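Protein kinase domain-containing protein (Chaetomium thermophilum, PDB 6Z3U) probably phosphorylates serine and threonine residues of protein substrates, RNA polymerase II among them, as the cyclin-dependent kinase subunit of the CDK-activating kinase (CAK) complex. Local coordinates at residues L98-T102 with Y103-Y107; A128-D132 with G133-D137. All coordinates share one frame; numbering follows the deposited sequence.

Interaction 1 of 2, residues L98-T102 with Y103-Y107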
ATOM      1  N   LEU B  98     -10.894 -13.500 -22.075  1.00 65.01           N
ATOM      2  CA  LEU B  98     -11.183 -12.189 -22.639  1.00 58.50           C
ATOM      3  C   LEU B  98      -9.926 -11.457 -23.090  1.00 60.99           C
ATOM      4  O   LEU B  98     -10.020 -10.562 -23.938  1.00 60.05           O
ATOM      5  CB  LEU B  98     -11.925 -11.324 -21.618  1.00 43.82           C
ATOM      6  CG  LEU B  98     -13.106 -11.974 -20.898  1.00 51.45           C
ATOM      7  CD1 LEU B  98     -13.698 -11.007 -19.887  1.00 42.60           C
ATOM      8  CD2 LEU B  98     -14.157 -12.431 -21.894  1.00 61.37           C
ATOM      9  N   GLY B  99      -8.771 -11.815 -22.554  1.00 60.46           N
ATOM     10  CA  GLY B  99      -7.536 -11.114 -22.879  1.00 60.43           C
ATOM     11  C   GLY B  99      -6.343 -12.013 -22.679  1.00 62.84           C
ATOM     12  O   GLY B  99      -6.336 -12.888 -21.808  1.00 62.41           O
ATOM     13  N   GLU B 100      -5.321 -11.800 -23.504  1.00 70.86           N
ATOM     14  CA  GLU B 100      -4.080 -12.556 -23.432  1.00 75.71           C
ATOM     15  C   GLU B 100      -2.930 -11.568 -23.302  1.00 79.68           C
ATOM     16  O   GLU B 100      -3.038 -10.411 -23.718  1.00 67.07           O
ATOM     17  CB  GLU B 100      -3.893 -13.456 -24.669  1.00 83.95           C
ATOM     18  CG  GLU B 100      -2.847 -14.561 -24.504  1.00 83.87           C
ATOM     19  CD  GLU B 100      -1.427 -14.107 -24.799  1.00 80.23           C
ATOM     20  OE1 GLU B 100      -1.245 -12.969 -25.279  1.00 82.58           O
ATOM     21  OE2 GLU B 100      -0.489 -14.894 -24.543  1.00 69.74           O
ATOM     22  N   GLY B 101      -1.835 -12.025 -22.712  1.00 83.36           N
ATOM     23  CA  GLY B 101      -0.679 -11.168 -22.537  1.00 86.49           C
ATOM     24  C   GLY B 101       0.408 -11.879 -21.763  1.00 86.78           C
ATOM     25  O   GLY B 101       0.158 -12.844 -21.033  1.00 79.46           O
ATOM     26  N   THR B 102       1.633 -11.375 -21.940  1.00 96.02           N
ATOM     27  CA  THR B 102       2.778 -11.937 -21.235  1.00 99.76           C
ATOM     28  C   THR B 102       2.737 -11.615 -19.747  1.00 97.93           C
ATOM     29  O   THR B 102       3.167 -12.430 -18.924  1.00 92.78           O
ATOM     30  CB  THR B 102       4.078 -11.411 -21.848  1.00 90.55           C
ATOM     31  OG1 THR B 102       4.115  -9.982 -21.743  1.00107.16           O
ATOM     32  CG2 THR B 102       4.183 -11.808 -23.314  1.00 67.67           C
ATOM     33  N   TYR B 103       2.227 -10.437 -19.383  1.00 91.72           N
ATOM     34  CA  TYR B 103       2.151 -10.067 -17.974  1.00 88.26           C
ATOM     35  C   TYR B 103       0.975 -10.747 -17.286  1.00 89.95           C
ATOM     36  O   TYR B 103       1.124 -11.282 -16.180  1.00 85.00           O
ATOM     37  CB  TYR B 103       2.059  -8.542 -17.840  1.00 82.52           C
ATOM     38  CG  TYR B 103       1.356  -8.049 -16.587  1.00 95.61           C
ATOM     39  CD1 TYR B 103       1.979  -8.100 -15.344  1.00 94.12           C
ATOM     40  CD2 TYR B 103       0.073  -7.511 -16.651  1.00 88.81           C
ATOM     41  CE1 TYR B 103       1.339  -7.644 -14.198  1.00 75.22           C
ATOM     42  CE2 TYR B 103      -0.574  -7.053 -15.509  1.00 79.96           C
ATOM     43  CZ  TYR B 103       0.065  -7.121 -14.287  1.00 67.17           C
ATOM     44  OH  TYR B 103      -0.572  -6.667 -13.152  1.00 53.30           O
ATOM     45  N   ALA B 104      -0.193 -10.761 -17.927  1.00 92.58           N
ATOM     46  CA  ALA B 104      -1.388 -11.319 -17.314  1.00 79.55           C
ATOM     47  C   ALA B 104      -2.323 -11.845 -18.391  1.00 71.71           C
ATOM     48  O   ALA B 104      -2.262 -11.435 -19.553  1.00 71.30           O
ATOM     49  CB  ALA B 104      -2.113 -10.276 -16.452  1.00 73.87           C
ATOM     50  N   ASN B 105      -3.195 -12.764 -17.982  1.00 64.26           N
ATOM     51  CA  ASN B 105      -4.275 -13.274 -18.815  1.00 64.15           C
ATOM     52  C   ASN B 105      -5.588 -13.049 -18.082  1.00 58.26           C
ATOM     53  O   ASN B 105      -5.694 -13.352 -16.889  1.00 46.99           O
ATOM     54  CB  ASN B 105      -4.092 -14.760 -19.137  1.00 66.97           C
ATOM     55  CG  ASN B 105      -2.992 -15.007 -20.153  1.00 79.25           C
ATOM     56  OD1 ASN B 105      -2.583 -14.098 -20.875  1.00 88.37           O
ATOM     57  ND2 ASN B 105      -2.512 -16.244 -20.217  1.00 82.56           N
ATOM     58  N   VAL B 106      -6.577 -12.517 -18.792  1.00 63.15           N
ATOM     59  CA  VAL B 106      -7.876 -12.186 -18.223  1.00 45.74           C
ATOM     60  C   VAL B 106      -8.889 -13.222 -18.684  1.00 47.52           C
ATOM     61  O   VAL B 106      -8.957 -13.545 -19.876  1.00 59.82           O
ATOM     62  CB  VAL B 106      -8.322 -10.773 -18.634  1.00 42.98           C
ATOM     63  CG1 VAL B 106      -9.558 -10.364 -17.853  1.00 50.62           C
ATOM     64  CG2 VAL B 106      -7.188  -9.785 -18.435  1.00 46.86           C
ATOM     65  N   TYR B 107      -9.685 -13.729 -17.746  1.00 43.47           N
ATOM     66  CA  TYR B 107     -10.717 -14.710 -18.040  1.00 47.26           C
ATOM     67  C   TYR B 107     -12.040 -14.251 -17.450  1.00 44.96           C
ATOM     68  O   TYR B 107     -12.075 -13.659 -16.368  1.00 57.04           O
ATOM     69  CB  TYR B 107     -10.362 -16.090 -17.473  1.00 54.42           C
ATOM     70  CG  TYR B 107      -9.068 -16.673 -17.995  1.00 60.02           C
ATOM     71  CD1 TYR B 107      -9.046 -17.426 -19.161  1.00 60.21           C
ATOM     72  CD2 TYR B 107      -7.873 -16.483 -17.315  1.00 60.63           C
ATOM     73  CE1 TYR B 107      -7.870 -17.966 -19.640  1.00 60.01           C
ATOM     74  CE2 TYR B 107      -6.691 -17.019 -17.786  1.00 58.44           C
ATOM     75  CZ  TYR B 107      -6.696 -17.760 -18.949  1.00 61.69           C
ATOM     76  OH  TYR B 107      -5.523 -18.299 -19.426  1.00 67.82           O
TER
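Gly-99 and Val-106 pair antiparallel through two backbone hydrogen bonds, Val-106 N to Gly-99 O at 3.0 Å and Gly-99 N to Val-106 O at 3.2 Å. Leu-98 N also turns to Val-106 O, at 2.9 Å, but its N-H...O angle of 123° makes that bond weak. Two consecutive residues thus face one, a classic beta bulge. The Val-106 side chain stands on the face of the sheet where Gly-99 has none. Further toward the turn, Glu-100 and Asn-105 lie side by side and point the same way, carboxylate and amide planes 40° apart. Glu-100 CG stands opposite the backbone N of its own residue (chi1 -163°), which lays it along the end of the Asn-105 side chain; the bend at chi2 then turns the carboxylate. This hairpin is the glycine-rich loop of the kinase fold, in which Gly-99 and Gly-101 are the first two glycine positions and Ala-104 occupies the third; residues 98-106 are predicted to bind ATP. Outside the hairpin, strand 118-124 and the residue after it line the second strand: Asn-105 and Tyr-107 of that strand bond through their backbones to Lys-123 and Ile-121, and Tyr-103, just before it, bonds to Lys-125. The Tyr-103 side chain touches Glu-141 and Asp-137 of helix 136-148, and Tyr-107 takes a cation-pi contact from Lys-94.

Interaction 2 of 2, residues A128-D132 with G133-D137; sequences AQYKD and GMAPD
The Tyr-130 ring meets Met-134 O with its edge, Tyr-130 CE2 lying 3.8 Å from that oxygen, which is close to the ring plane. Over one face, set toward the rim, is Asp-132 CB, 3.7 Å above the plane, supplied by the same loop two residues on. The remaining partners approach at a slant: Ala-135 CA lies 3.6 Å from Tyr-130 CD2. Pro-136 CD reaches Tyr-130 CE2 at 3.7 Å. Gly-133 O also faces Tyr-130 CD2; between the two segments the contact is van der Waals, without a hydrogen bond. Tyr-130 CG stands trans to the backbone N of its residue (chi1 -161°), which swings the ring across the turn toward residues 133-136. Gly-133 makes the reversal with a positive phi of 85° and psi of -149°, angles that suit glycine because a side-chain carbon there would run into the carbonyl oxygen of Asp-132. Several polar atoms of the turn bond to the cyclin chain: Lys-145 of that chain bonds to both Asp-132 O and Met-134 O, Glu-172 of that chain accepts from Met-134 N, and Asp-132 OD1 is bound by Ser-152 and Ile-153 of the cyclin. Ala-135 is the N-cap residue of helix 136-148, the C-helix of the kinase N-lobe, and the folded loop leading into it is part of the cyclin interface characteristic of cyclin-dependent kinases.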
ATOM      1  N   ALA B 128       7.341 -13.437 -15.635  1.00100.41           N
ATOM      2  CA  ALA B 128       7.122 -12.682 -16.867  1.00105.42           C
ATOM      3  C   ALA B 128       8.416 -11.967 -17.268  1.00110.06           C
ATOM      4  O   ALA B 128       8.500 -10.740 -17.318  1.00 99.02           O
ATOM      5  CB  ALA B 128       5.970 -11.692 -16.708  1.00 95.01           C
ATOM      6  N   GLN B 129       9.441 -12.770 -17.549  1.00110.23           N
ATOM      7  CA  GLN B 129      10.746 -12.320 -18.031  1.00104.39           C
ATOM      8  C   GLN B 129      11.450 -11.397 -17.030  1.00103.83           C
ATOM      9  O   GLN B 129      12.317 -10.607 -17.410  1.00103.56           O
ATOM     10  CB  GLN B 129      10.618 -11.631 -19.398  1.00101.04           C
ATOM     11  CG  GLN B 129      11.810 -11.876 -20.318  1.00 98.83           C
ATOM     12  CD  GLN B 129      13.033 -11.065 -19.960  1.00106.80           C
ATOM     13  OE1 GLN B 129      12.978  -9.839 -19.851  1.00105.69           O
ATOM     14  NE2 GLN B 129      14.147 -11.756 -19.738  1.00 92.67           N
ATOM     15  N   TYR B 130      11.081 -11.469 -15.755  1.00 97.26           N
ATOM     16  CA  TYR B 130      11.645 -10.634 -14.697  1.00 85.51           C
ATOM     17  C   TYR B 130      12.564 -11.466 -13.814  1.00 85.63           C
ATOM     18  O   TYR B 130      12.124 -12.445 -13.200  1.00 82.47           O
ATOM     19  CB  TYR B 130      10.533  -9.978 -13.877  1.00 89.87           C
ATOM     20  CG  TYR B 130      10.974  -8.770 -13.076  1.00 76.49           C
ATOM     21  CD1 TYR B 130      11.862  -7.839 -13.602  1.00 77.09           C
ATOM     22  CD2 TYR B 130      10.461  -8.538 -11.806  1.00 70.38           C
ATOM     23  CE1 TYR B 130      12.259  -6.737 -12.868  1.00 79.01           C
ATOM     24  CE2 TYR B 130      10.845  -7.434 -11.069  1.00 67.27           C
ATOM     25  CZ  TYR B 130      11.740  -6.535 -11.605  1.00 70.04           C
ATOM     26  OH  TYR B 130      12.122  -5.436 -10.870  1.00 67.26           O
ATOM     27  N   LYS B 131      13.837 -11.075 -13.748  1.00 78.82           N
ATOM     28  CA  LYS B 131      14.832 -11.837 -13.008  1.00 73.56           C
ATOM     29  C   LYS B 131      14.948 -11.419 -11.546  1.00 63.04           C
ATOM     30  O   LYS B 131      15.765 -11.994 -10.820  1.00 64.66           O
ATOM     31  CB  LYS B 131      16.210 -11.689 -13.673  1.00 77.89           C
ATOM     32  CG  LYS B 131      16.217 -11.856 -15.193  1.00 75.96           C
ATOM     33  CD  LYS B 131      17.567 -12.362 -15.694  1.00 77.69           C
ATOM     34  CE  LYS B 131      17.607 -13.888 -15.658  1.00 76.14           C
ATOM     35  NZ  LYS B 131      18.957 -14.464 -15.918  1.00 62.58           N
ATOM     36  N   ASP B 132      14.157 -10.444 -11.092  1.00 64.50           N
ATOM     37  CA  ASP B 132      14.218  -9.960  -9.717  1.00 57.76           C
ATOM     38  C   ASP B 132      12.998 -10.371  -8.895  1.00 53.20           C
ATOM     39  O   ASP B 132      12.621  -9.675  -7.949  1.00 42.57           O
ATOM     40  CB  ASP B 132      14.373  -8.440  -9.703  1.00 60.08           C
ATOM     41  CG  ASP B 132      15.575  -7.973 -10.497  1.00 60.57           C
ATOM     42  OD1 ASP B 132      16.580  -7.570  -9.876  1.00 55.88           O
ATOM     43  OD2 ASP B 132      15.524  -8.032 -11.744  1.00 70.50           O
ATOM     44  N   GLY B 133      12.377 -11.498  -9.231  1.00 56.53           N
ATOM     45  CA  GLY B 133      11.247 -11.969  -8.452  1.00 49.19           C
ATOM     46  C   GLY B 133       9.936 -11.335  -8.885  1.00 58.44           C
ATOM     47  O   GLY B 133       9.729 -11.007 -10.055  1.00 63.89           O
ATOM     48  N   MET B 134       9.035 -11.170  -7.916  1.00 53.86           N
ATOM     49  CA  MET B 134       7.713 -10.625  -8.199  1.00 50.28           C
ATOM     50  C   MET B 134       7.823  -9.207  -8.753  1.00 42.44           C
ATOM     51  O   MET B 134       8.551  -8.369  -8.212  1.00 45.76           O
ATOM     52  CB  MET B 134       6.859 -10.632  -6.930  1.00 42.59           C
ATOM     53  CG  MET B 134       5.393 -10.301  -7.182  1.00 39.32           C
ATOM     54  SD  MET B 134       4.295 -10.573  -5.772  1.00 50.56           S
ATOM     55  CE  MET B 134       4.813 -12.193  -5.200  1.00 35.89           C
ATOM     56  N   ALA B 135       7.082  -8.940  -9.826  1.00 48.45           N
ATOM     57  CA  ALA B 135       7.175  -7.653 -10.498  1.00 45.48           C
ATOM     58  C   ALA B 135       6.527  -6.553  -9.656  1.00 39.76           C
ATOM     59  O   ALA B 135       5.549  -6.797  -8.942  1.00 30.96           O
ATOM     60  CB  ALA B 135       6.505  -7.719 -11.866  1.00 37.30           C
ATOM     61  N   PRO B 136       7.047  -5.323  -9.735  1.00 39.22           N
ATOM     62  CA  PRO B 136       6.476  -4.245  -8.907  1.00 34.79           C
ATOM     63  C   PRO B 136       5.025  -3.936  -9.229  1.00 30.60           C
ATOM     64  O   PRO B 136       4.252  -3.615  -8.319  1.00 31.10           O
ATOM     65  CB  PRO B 136       7.396  -3.048  -9.203  1.00 32.31           C
ATOM     66  CG  PRO B 136       8.100  -3.388 -10.473  1.00 32.64           C
ATOM     67  CD  PRO B 136       8.217  -4.874 -10.508  1.00 38.39           C
ATOM     68  N   ASP B 137       4.628  -4.020 -10.499  1.00 29.63           N
ATOM     69  CA  ASP B 137       3.231  -3.771 -10.839  1.00 28.17           C
ATOM     70  C   ASP B 137       2.312  -4.775 -10.158  1.00 33.09           C
ATOM     71  O   ASP B 137       1.165  -4.447  -9.833  1.00 27.54           O
ATOM     72  CB  ASP B 137       3.044  -3.813 -12.355  1.00 34.61           C
ATOM     73  CG  ASP B 137       3.576  -5.090 -12.975  1.00 40.80           C
ATOM     74  OD1 ASP B 137       4.293  -5.834 -12.276  1.00 49.19           O
ATOM     75  OD2 ASP B 137       3.283  -5.348 -14.160  1.00 55.19           O
TER

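How the interactions relate
Interaction 1 precedes interaction 2 along the chain, and strand 118-124 runs between them; their centres are about 16 Å apart. Both belong to the N-lobe of the kinase, interaction 1 on the first hairpin of the five-stranded antiparallel sheet and interaction 2 where the chain enters helix 136-148. They touch directly: the Tyr-103 ring packs against the Asp-137 carboxylate, and Thr-102 O is 3.6 Å from Ala-128 CB. The tip of the glycine-rich loop, predicted to bind ATP, thus touches residues flanking those that meet the cyclin, an arrangement consistent with, though not proof of, cyclin binding influencing the nucleotide site.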